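Local coordinates for protein importin-95 (Chaetomium thermophilum, PDB 4XRI) that probably serves as a nuclear transport receptor of the importin-beta family, a flexible HEAT-repeat protein that carries cargo into the nucleus and is thought to bind a small GTPase, at residues 338-343 with 397-402; 331-336 with 375-380; 421-426 with 439-444. The protein carries 2 engineered substitutions. All coordinates share one frame; numbering follows the deposited sequence.

Interaction 1. Residues 338-343 with 397-402; sequences QLLTKQ and VSAFGA
Leu-340 settles over one face of the flat peptide group that joins Ser-398 to Ala-399. Leu-340 CD1 stands above the plane, a little outward of the amide nitrogen, 4.1 Å from Ala-399 N, and beyond the two ends of the plane it meets the methyl of Ala-399 (CD1 to CB, 4.0 Å) and, more loosely, Ser-398 CB. With CG anti to the carbonyl carbon (chi1 -71°), the extended leucine reaches from the last turn of helix 324-340 to the backbone of helix 390-402; the small Ala-399 lets a branched methyl come this near. Apolar seams of this kind, here between helices with two others between them in the chain, help to build the superhelix of a HEAT-repeat protein, and Tyr-359 of helix 354-369 packs against both Leu-340 and Ala-402. Near this end of the helix the Thr-341 side chain folds back on the backbone. Thr-341 OG1 donates to Gln-338 O over 2.6 Å, in the carbonyl plane at a C=O...O angle of 153°, and Thr-341 N uses the same acceptor, so one oxygen takes two bonds. Further on, Gln-343 NE2 is held by His-391 O and Asp-394 OD2, while Ser-398 turns its hydroxyl back to Asp-394 O of its own helix.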
# COMPACT_ATOMS: atom_id res chain seq x y z
N GLN A 338 -0.09 30.34 0.85
CA GLN A 338 0.54 31.13 1.90
C GLN A 338 1.29 30.22 2.87
O GLN A 338 2.37 30.57 3.36
CB GLN A 338 -0.50 31.97 2.64
CG GLN A 338 0.03 33.25 3.23
CD GLN A 338 -1.05 34.05 3.94
OE1 GLN A 338 -2.10 33.52 4.29
NE2 GLN A 338 -0.79 35.34 4.15
N LEU A 339 0.72 29.06 3.14
CA LEU A 339 1.31 28.10 4.06
C LEU A 339 2.54 27.43 3.46
O LEU A 339 3.38 26.90 4.19
CB LEU A 339 0.29 27.03 4.46
CG LEU A 339 -0.83 27.50 5.40
CD1 LEU A 339 -1.81 26.37 5.66
CD2 LEU A 339 -0.24 28.03 6.70
N LEU A 340 2.64 27.44 2.14
CA LEU A 340 3.82 26.91 1.46
C LEU A 340 5.06 27.72 1.82
O LEU A 340 6.18 27.21 1.77
CB LEU A 340 3.62 26.89 -0.06
CG LEU A 340 2.64 25.87 -0.64
CD1 LEU A 340 2.76 25.81 -2.15
CD2 LEU A 340 2.87 24.48 -0.04
N THR A 341 4.85 28.98 2.19
CA THR A 341 5.95 29.88 2.52
C THR A 341 6.41 29.72 3.96
O THR A 341 7.28 30.46 4.43
CB THR A 341 5.57 31.36 2.28
OG1 THR A 341 4.66 31.79 3.30
CG2 THR A 341 4.93 31.54 0.92
N LYS A 342 5.84 28.75 4.67
CA LYS A 342 6.19 28.52 6.07
C LYS A 342 7.15 27.35 6.23
O LYS A 342 7.05 26.59 7.20
CB LYS A 342 4.93 28.28 6.90
CG LYS A 342 3.87 29.36 6.77
CD LYS A 342 4.41 30.73 7.14
CE LYS A 342 3.31 31.78 7.08
NZ LYS A 342 3.83 33.16 7.26
N GLN A 343 8.08 27.19 5.29
CA GLN A 343 9.03 26.08 5.36
C GLN A 343 9.95 26.21 6.56
O GLN A 343 10.32 27.31 6.96
CB GLN A 343 9.88 25.99 4.09
CG GLN A 343 9.11 26.08 2.78
CD GLN A 343 9.07 27.49 2.24
OE1 GLN A 343 8.94 28.45 2.99
NE2 GLN A 343 9.20 27.62 0.92
N VAL A 397 7.53 27.80 -7.14
CA VAL A 397 7.85 26.66 -8.00
C VAL A 397 7.14 25.40 -7.51
O VAL A 397 6.69 24.59 -8.32
CB VAL A 397 9.38 26.41 -8.08
CG1 VAL A 397 10.07 27.57 -8.78
CG2 VAL A 397 9.97 26.19 -6.70
N SER A 398 7.04 25.25 -6.19
CA SER A 398 6.35 24.11 -5.60
C SER A 398 4.90 24.08 -6.04
O SER A 398 4.39 23.05 -6.49
CB SER A 398 6.43 24.16 -4.07
OG SER A 398 7.76 23.96 -3.62
N ALA A 399 4.24 25.23 -5.90
CA ALA A 399 2.84 25.37 -6.28
C ALA A 399 2.62 25.01 -7.75
O ALA A 399 1.66 24.31 -8.09
CB ALA A 399 2.36 26.78 -6.02
N PHE A 400 3.51 25.49 -8.60
CA PHE A 400 3.43 25.27 -10.04
C PHE A 400 3.44 23.78 -10.36
O PHE A 400 2.59 23.28 -11.09
CB PHE A 400 4.59 25.97 -10.75
CG PHE A 400 4.40 26.08 -12.23
CD1 PHE A 400 5.25 25.43 -13.11
CD2 PHE A 400 3.37 26.84 -12.75
CE1 PHE A 400 5.08 25.55 -14.48
CE2 PHE A 400 3.19 26.96 -14.12
CZ PHE A 400 4.05 26.31 -14.98
N GLY A 401 4.42 23.07 -9.80
CA GLY A 401 4.50 21.63 -9.97
C GLY A 401 3.33 20.91 -9.34
O GLY A 401 2.86 19.90 -9.87
N ALA A 402 2.84 21.44 -8.23
CA ALA A 402 1.78 20.79 -7.45
C ALA A 402 0.46 20.62 -8.20
O ALA A 402 -0.29 19.68 -7.95
CB ALA A 402 1.54 21.56 -6.16

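Interaction 2. Residues 331-336 with 375-380; sequences EVVPVL and PPVIQF
Val-333 has CG1 anti to its backbone nitrogen (chi1 172°), and this puts that methyl over the notch between Pro-376 and Val-377 on the facing helix. Val-377 adopts the same rotamer but offers its other branch, CG2, which lies anti to the carbonyl carbon. The two methyls, Val-333 CG1 and Val-377 CG2, come within 4.1 Å, and Pro-376 CG, at the pucker of its ring, stands equally far from Val-333 CG1. Both partners cross the valine at about a right angle, so a single methyl is shared by two neighbours.

The contact joins helix 324-340 to helix 374-384 in the HEAT-repeat array, with Tyr-365 of helix 354-369 and Ile-373 also packing on Val-333, and Ala-399 and Ile-403 on Val-377. Prolines suit their places here. Pro-376 sits in the first turn of its helix, where an amide hydrogen is not called for, and its rigid ring gives a compact apolar surface; Pro-334 cannot supply the hydrogen bond to the preceding turn, and helix 324-340 is kinked there.

Only aliphatic carbons meet across the two segments, at ordinary packing distance. The contact therefore rests on van der Waals attraction and the burial of apolar surface, forces that depend little on exact direction and could tolerate small shifts between helices.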
# COMPACT_ATOMS: atom_id res chain seq x y z
N GLU A 331 -11.13 30.75 -1.51
CA GLU A 331 -10.83 31.06 -0.11
C GLU A 331 -9.71 30.19 0.44
O GLU A 331 -8.82 30.67 1.14
CB GLU A 331 -12.09 30.89 0.75
CG GLU A 331 -13.30 31.68 0.26
CD GLU A 331 -13.16 33.18 0.44
OE1 GLU A 331 -12.20 33.62 1.11
OE2 GLU A 331 -14.01 33.92 -0.10
N VAL A 332 -9.74 28.90 0.11
CA VAL A 332 -8.83 27.92 0.70
C VAL A 332 -7.47 27.86 0.01
O VAL A 332 -6.44 27.79 0.68
CB VAL A 332 -9.47 26.52 0.70
CG1 VAL A 332 -8.49 25.47 1.21
CG2 VAL A 332 -10.74 26.52 1.54
N VAL A 333 -7.47 27.87 -1.32
CA VAL A 333 -6.22 27.73 -2.07
C VAL A 333 -5.22 28.87 -1.80
O VAL A 333 -4.03 28.59 -1.60
CB VAL A 333 -6.49 27.64 -3.60
CG1 VAL A 333 -5.19 27.68 -4.38
CG2 VAL A 333 -7.26 26.36 -3.92
N PRO A 334 -5.67 30.14 -1.80
CA PRO A 334 -4.70 31.18 -1.43
C PRO A 334 -4.08 30.98 -0.05
O PRO A 334 -2.92 31.35 0.16
CB PRO A 334 -5.53 32.46 -1.48
CG PRO A 334 -6.58 32.19 -2.48
CD PRO A 334 -6.93 30.74 -2.29
N VAL A 335 -4.83 30.40 0.88
CA VAL A 335 -4.31 30.14 2.22
C VAL A 335 -3.26 29.03 2.18
O VAL A 335 -2.22 29.12 2.84
CB VAL A 335 -5.43 29.74 3.20
CG1 VAL A 335 -4.85 29.28 4.53
CG2 VAL A 335 -6.38 30.92 3.42
N LEU A 336 -3.54 27.99 1.40
CA LEU A 336 -2.60 26.89 1.22
C LEU A 336 -1.28 27.37 0.64
O LEU A 336 -0.21 26.99 1.11
CB LEU A 336 -3.20 25.82 0.30
CG LEU A 336 -4.28 24.93 0.92
CD1 LEU A 336 -4.89 24.03 -0.14
CD2 LEU A 336 -3.68 24.10 2.05
N PRO A 375 -6.16 29.74 -11.95
CA PRO A 375 -5.95 31.19 -11.79
C PRO A 375 -5.38 31.65 -10.43
O PRO A 375 -4.50 32.51 -10.44
CB PRO A 375 -7.35 31.77 -12.00
CG PRO A 375 -8.04 30.77 -12.85
CD PRO A 375 -7.53 29.44 -12.39
N PRO A 376 -5.85 31.09 -9.30
CA PRO A 376 -5.22 31.58 -8.06
C PRO A 376 -3.77 31.12 -7.89
O PRO A 376 -2.98 31.84 -7.27
CB PRO A 376 -6.11 30.98 -6.96
CG PRO A 376 -6.75 29.81 -7.58
CD PRO A 376 -6.98 30.19 -9.01
N VAL A 377 -3.43 29.96 -8.42
CA VAL A 377 -2.06 29.45 -8.31
C VAL A 377 -1.12 30.23 -9.22
O VAL A 377 -0.03 30.63 -8.81
CB VAL A 377 -1.99 27.95 -8.66
CG1 VAL A 377 -0.54 27.49 -8.71
CG2 VAL A 377 -2.77 27.14 -7.64
N ILE A 378 -1.55 30.47 -10.46
CA ILE A 378 -0.74 31.21 -11.42
C ILE A 378 -0.51 32.65 -10.94
O ILE A 378 0.58 33.20 -11.11
CB ILE A 378 -1.40 31.21 -12.82
CG1 ILE A 378 -1.32 29.81 -13.43
CG2 ILE A 378 -0.72 32.21 -13.74
CD1 ILE A 378 0.08 29.23 -13.41
N GLN A 379 -1.53 33.24 -10.33
CA GLN A 379 -1.39 34.57 -9.75
C GLN A 379 -0.30 34.56 -8.69
O GLN A 379 0.52 35.48 -8.61
CB GLN A 379 -2.70 35.05 -9.14
CG GLN A 379 -2.62 36.45 -8.54
CD GLN A 379 -3.88 36.86 -7.81
OE1 GLN A 379 -4.65 36.01 -7.34
NE2 GLN A 379 -4.11 38.16 -7.72
N PHE A 380 -0.29 33.51 -7.87
CA PHE A 380 0.68 33.37 -6.80
C PHE A 380 2.09 33.12 -7.33
O PHE A 380 3.06 33.68 -6.82
CB PHE A 380 0.27 32.22 -5.87
CG PHE A 380 1.23 31.97 -4.74
CD1 PHE A 380 1.12 32.67 -3.55
CD2 PHE A 380 2.22 31.02 -4.86
CE1 PHE A 380 1.99 32.44 -2.51
CE2 PHE A 380 3.10 30.78 -3.82
CZ PHE A 380 2.99 31.49 -2.65

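Interaction 3. Residues 421-426 with 439-444; sequences QPLIAM and AYALGR
Leu-423 and Leu-442 interlock between two roughly antiparallel helices, 409-425 and 432-449, in the region of the HEAT-like repeat; the axes of the short segments approach to 10.1 Å, with 147° between their directions. The path of Leu-423 explains most of the contact. Its CB points toward the other helix, and with CG anti to the backbone nitrogen (chi1 -163°) the side chain reaches across the interface. Leu-423 CG already touches its partner, at 4.1 Å from Leu-442 CD2. There the chain forks. Leu-423 CD2 continues toward the opposing helix, coming to 3.6 Å from Leu-442 CD2, 3.9 Å from Leu-442 CG and 4.2 Å from Ala-441 CB. CD1 takes the other branch, out of this pair of helices, to Val-397 of helix 390-402, where Phe-400 also packs on the leucine.

Leu-442 comes from the facing side with CG beside its backbone nitrogen (chi1 -74°), and the two leucines slide past each other in opposite directions. Each thus covers the flank of the other instead of meeting it end on. The residue types fit: branched leucines fill the middle of the interface, and Ala-441, with a lone methyl, accepts the tip of Leu-423 without pushing the helices apart. Pro-422 has no amide hydrogen to give to the previous turn, so helix 409-425 is kinked just before the leucine. At the margin of the contact Ile-424 adds one further aliphatic touch, its CG1 resting 4.3 Å from Leu-442 CD2.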
# COMPACT_ATOMS: atom_id res chain seq x y z
N GLN A 421 10.93 27.67 -19.71
CA GLN A 421 12.22 28.34 -19.64
C GLN A 421 12.48 29.05 -18.29
O GLN A 421 13.57 28.94 -17.75
CB GLN A 421 12.37 29.34 -20.79
CG GLN A 421 13.39 30.44 -20.55
CD GLN A 421 12.74 31.76 -20.18
OE1 GLN A 421 11.71 32.14 -20.75
NE2 GLN A 421 13.32 32.45 -19.21
N PRO A 422 11.48 29.79 -17.76
CA PRO A 422 11.75 30.39 -16.45
C PRO A 422 11.99 29.35 -15.35
O PRO A 422 12.84 29.57 -14.49
CB PRO A 422 10.46 31.18 -16.16
CG PRO A 422 9.90 31.48 -17.50
CD PRO A 422 10.20 30.27 -18.32
N LEU A 423 11.26 28.25 -15.40
CA LEU A 423 11.42 27.20 -14.39
C LEU A 423 12.78 26.53 -14.51
O LEU A 423 13.39 26.18 -13.51
CB LEU A 423 10.30 26.16 -14.50
CG LEU A 423 10.14 25.28 -13.26
CD1 LEU A 423 9.75 26.13 -12.07
CD2 LEU A 423 9.11 24.19 -13.49
N ILE A 424 13.24 26.35 -15.74
CA ILE A 424 14.56 25.77 -15.97
C ILE A 424 15.64 26.70 -15.42
O ILE A 424 16.64 26.24 -14.86
CB ILE A 424 14.81 25.50 -17.47
CG1 ILE A 424 13.92 24.36 -17.95
CG2 ILE A 424 16.27 25.16 -17.72
CD1 ILE A 424 14.05 24.07 -19.43
N ALA A 425 15.43 28.00 -15.58
CA ALA A 425 16.36 28.99 -15.08
C ALA A 425 16.45 28.95 -13.56
O ALA A 425 17.48 29.29 -12.97
CB ALA A 425 15.96 30.38 -15.55
N MET A 426 15.37 28.52 -12.92
CA MET A 426 15.30 28.44 -11.46
C MET A 426 16.26 27.40 -10.90
O MET A 426 16.51 27.35 -9.70
CB MET A 426 13.87 28.13 -11.02
CG MET A 426 13.45 28.79 -9.71
SD MET A 426 13.16 30.55 -9.91
CE MET A 426 12.34 30.57 -11.51
N ALA A 439 13.52 21.11 -9.44
CA ALA A 439 13.77 19.82 -10.09
C ALA A 439 12.53 18.93 -10.01
O ALA A 439 12.12 18.34 -11.01
CB ALA A 439 14.96 19.13 -9.45
N TYR A 440 11.94 18.86 -8.82
CA TYR A 440 10.75 18.04 -8.59
C TYR A 440 9.57 18.55 -9.41
O TYR A 440 8.79 17.76 -9.95
CB TYR A 440 10.39 18.03 -7.11
CG TYR A 440 9.30 17.05 -6.74
CD1 TYR A 440 9.60 15.72 -6.50
CD2 TYR A 440 7.98 17.46 -6.64
CE1 TYR A 440 8.61 14.82 -6.16
CE2 TYR A 440 6.98 16.56 -6.31
CZ TYR A 440 7.30 15.24 -6.07
OH TYR A 440 6.31 14.35 -5.73
N ALA A 441 9.43 19.87 -9.49
CA ALA A 441 8.36 20.49 -10.25
C ALA A 441 8.51 20.17 -11.74
O ALA A 441 7.52 19.97 -12.44
CB ALA A 441 8.36 22.00 -10.03
N LEU A 442 9.76 20.13 -12.20
CA LEU A 442 10.05 19.77 -13.59
C LEU A 442 9.68 18.31 -13.85
O LEU A 442 9.28 17.96 -14.96
CB LEU A 442 11.52 20.02 -13.91
CG LEU A 442 11.92 21.49 -14.07
CD1 LEU A 442 13.43 21.66 -14.02
CD2 LEU A 442 11.36 22.04 -15.38
N GLY A 443 9.83 17.48 -12.83
CA GLY A 443 9.44 16.08 -12.93
C GLY A 443 7.93 15.95 -12.99
O GLY A 443 7.40 15.19 -13.80
N ARG A 444 7.25 16.70 -12.14
CA ARG A 444 5.79 16.77 -12.16
C ARG A 444 5.29 17.21 -13.52
O ARG A 444 4.32 16.66 -14.05
CB ARG A 444 5.28 17.72 -11.07
CG ARG A 444 5.44 17.20 -9.65
CD ARG A 444 4.30 16.26 -9.27
NE ARG A 444 3.02 16.97 -9.15
CZ ARG A 444 1.89 16.39 -8.76
NH1 ARG A 444 1.87 15.11 -8.44
NH2 ARG A 444 0.78 17.11 -8.67

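Interactions 1 and 2 both draw on helix 324-340 and lie about 10 Å apart between centres, their segments alternating along the chain; Thr-341 CG2 comes to 4.1 Å from Phe-380 CZ, and Phe-400 CE2 to 3.9 Å from Ile-378 CD1. Helix 390-402 then hands the packing on to interaction 3, centred about 14 Å from interaction 1. Val-397 O lies 3.5 Å from Ala-441 CB, and a probable hydrogen bond from Arg-444 NE to Gly-401 O (3.0 Å) ties the end of that helix to helix 432-449. Interactions 2 and 3 do not touch, their nearest atoms being about 10 Å apart, so helix 390-402 bridges them in this run of HEAT helices.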